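Local coordinates for protein pertussis toxin-like subunit ArtA (Escherichia coli, PDB 4Z9D) that binds NAD and, as the enzymatic subunit of a pertussis-like toxin, probably transfers ADP-ribose from it to trimeric G proteins of the host, at residues Ala52-Ser56 / Leu57-Tyr61. The protein carries 2 engineered substitutions. Sequence-based numbering, arbitrary orientation.
Sequences ATTTS and LIETY. With NAD (nicotinamide-adenine-dinucleotide), chain F.
T54 and E59 meet through their side chains where strand 50-54 turns into helix 57-68. The T54 hydroxyl donates to the E59 carboxylate, OG1 to OE1 at 2.6 Å. It comes from above the carboxylate plane, 39° out of it. The same hydroxyl accepts from the S56 backbone, N to OG1 at 3.1 Å, which closes an ST turn. S56 is the N-cap of the helix. Its OG lies anti to the backbone N (chi1 169°) and accepts from the E59 backbone, N to OG at 3.0 Å. The E59 chain then runs extended beyond CG, past the cap, with CG 3.3 Å from S56 OG. S56 O takes the first helical bond from T60 N. Beside it, the methyls of T54 and T60 touch, CG2 to CG2 at 3.7 Å. The T60 hydroxyl turns back along the helix to L57 O, on a lone pair in the carbonyl plane. One water links T55 O to L57 N. Further out, N117 holds the other E59 oxygen, OE2, and R9 binds A52 O as well as NAD. A52 and T53 border the nicotinamide end of NAD, with A52 CB 3.6 Å from C2N. T54 OG1 therefore serves as both donor and acceptor, tying a carboxylate to the turn. The E59 charge lies near the helix N-terminus, which would probably stabilise its ionised form.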
# COMPACT_ATOMS: atom_id res chain seq x y z
N ALA A 52 -2.39 -0.80 2.09
CA ALA A 52 -1.88 -1.17 0.77
C ALA A 52 -0.51 -0.57 0.50
O ALA A 52 -0.26 0.60 0.81
CB ALA A 52 -2.84 -0.72 -0.31
N THR A 53 0.38 -1.37 -0.09
CA THR A 53 1.69 -0.89 -0.55
C THR A 53 2.02 -1.57 -1.88
O THR A 53 1.30 -2.48 -2.30
CB THR A 53 2.83 -1.20 0.46
OG1 THR A 53 3.10 -2.61 0.46
CG2 THR A 53 2.48 -0.76 1.88
N THR A 54 3.08 -1.12 -2.54
CA THR A 54 3.51 -1.79 -3.77
C THR A 54 5.02 -1.79 -3.83
O THR A 54 5.67 -0.88 -3.32
CB THR A 54 2.96 -1.08 -5.05
OG1 THR A 54 3.48 -1.71 -6.23
CG2 THR A 54 3.37 0.39 -5.05
N THR A 55 5.59 -2.82 -4.45
CA THR A 55 7.04 -2.88 -4.63
C THR A 55 7.50 -1.99 -5.78
O THR A 55 8.70 -1.72 -5.92
CB THR A 55 7.54 -4.30 -4.90
OG1 THR A 55 6.88 -4.82 -6.06
CG2 THR A 55 7.28 -5.20 -3.69
N SER A 56 6.56 -1.57 -6.61
CA SER A 56 6.86 -0.92 -7.88
C SER A 56 6.77 0.62 -7.87
O SER A 56 5.69 1.19 -7.71
CB SER A 56 5.93 -1.48 -8.96
OG SER A 56 6.00 -0.73 -10.16
N LEU A 57 7.92 1.27 -8.05
CA LEU A 57 7.99 2.71 -8.16
C LEU A 57 7.15 3.20 -9.33
O LEU A 57 6.42 4.20 -9.23
CB LEU A 57 9.45 3.14 -8.36
CG LEU A 57 9.69 4.62 -8.64
CD1 LEU A 57 9.32 5.46 -7.42
CD2 LEU A 57 11.13 4.89 -9.08
N ILE A 58 7.21 2.45 -10.42
CA ILE A 58 6.46 2.80 -11.62
C ILE A 58 4.98 2.82 -11.31
O ILE A 58 4.26 3.74 -11.73
CB ILE A 58 6.75 1.81 -12.76
CG1 ILE A 58 8.14 2.10 -13.33
CG2 ILE A 58 5.68 1.90 -13.85
CD1 ILE A 58 8.74 0.97 -14.13
N GLU A 59 4.51 1.81 -10.58
CA GLU A 59 3.11 1.75 -10.16
C GLU A 59 2.69 2.93 -9.29
O GLU A 59 1.54 3.36 -9.37
CB GLU A 59 2.81 0.45 -9.41
CG GLU A 59 2.67 -0.77 -10.33
CD GLU A 59 2.24 -2.04 -9.59
OE1 GLU A 59 2.05 -1.98 -8.36
OE2 GLU A 59 2.08 -3.09 -10.26
N THR A 60 3.58 3.44 -8.44
CA THR A 60 3.19 4.56 -7.57
C THR A 60 2.78 5.81 -8.35
O THR A 60 1.84 6.51 -7.96
CB THR A 60 4.31 4.97 -6.59
OG1 THR A 60 5.43 5.49 -7.31
CG2 THR A 60 4.72 3.78 -5.75
N TYR A 61 3.50 6.13 -9.43
CA TYR A 61 3.11 7.28 -10.25
C TYR A 61 1.71 7.13 -10.84
O TYR A 61 0.96 8.12 -10.96
CB TYR A 61 4.12 7.50 -11.38
CG TYR A 61 5.46 7.98 -10.88
CD1 TYR A 61 5.62 9.29 -10.43
CD2 TYR A 61 6.55 7.13 -10.83
CE1 TYR A 61 6.84 9.74 -9.97
CE2 TYR A 61 7.78 7.57 -10.36
CZ TYR A 61 7.92 8.88 -9.94
OH TYR A 61 9.13 9.32 -9.48
PA NAD F . -6.81 4.07 1.71
O1A NAD F . -5.86 3.29 2.55
O2A NAD F . -8.23 4.17 2.12
O5B NAD F . -6.17 5.55 1.53
C5B NAD F . -6.83 6.64 0.85
C4B NAD F . -6.74 7.88 1.78
O4B NAD F . -7.55 7.67 2.97
C3B NAD F . -5.35 8.01 2.30
O3B NAD F . -4.53 8.64 1.27
C2B NAD F . -5.61 8.96 3.44
O2B NAD F . -6.06 10.19 2.88
C1B NAD F . -6.83 8.29 4.08
N9A NAD F . -6.61 7.15 5.04
C8A NAD F . -6.22 5.88 4.88
N7A NAD F . -6.24 5.29 6.07
C5A NAD F . -6.66 6.18 6.98
C6A NAD F . -6.86 6.10 8.30
N6A NAD F . -6.61 4.93 8.88
N1A NAD F . -7.30 7.15 9.03
C2A NAD F . -7.55 8.35 8.37
N3A NAD F . -7.33 8.41 6.99
C4A NAD F . -6.90 7.32 6.32
O3 NAD F . -6.79 3.50 0.24
PN NAD F . -5.43 3.16 -0.57
O1N NAD F . -4.39 2.61 0.34
O2N NAD F . -5.12 4.28 -1.48
O5D NAD F . -5.97 1.92 -1.42
C5D NAD F . -7.13 2.02 -2.26
C4D NAD F . -7.03 0.99 -3.39
O4D NAD F . -5.71 1.22 -3.99
C3D NAD F . -7.03 -0.45 -2.85
O3D NAD F . -7.54 -1.36 -3.84
C2D NAD F . -5.54 -0.67 -2.71
O2D NAD F . -5.22 -2.08 -2.64
C1D NAD F . -4.98 -0.02 -3.97
N1N NAD F . -3.50 0.20 -3.81
C2N NAD F . -3.01 1.38 -3.21
C3N NAD F . -1.65 1.61 -3.00
C7N NAD F . -1.18 2.79 -2.42
O7N NAD F . 0.14 3.06 -2.51
N7N NAD F . -2.06 3.62 -1.84
C4N NAD F . -0.75 0.62 -3.41
C5N NAD F . -1.21 -0.55 -4.01
C6N NAD F . -2.57 -0.78 -4.20
O HOH W 1 10.47 -0.56 -8.17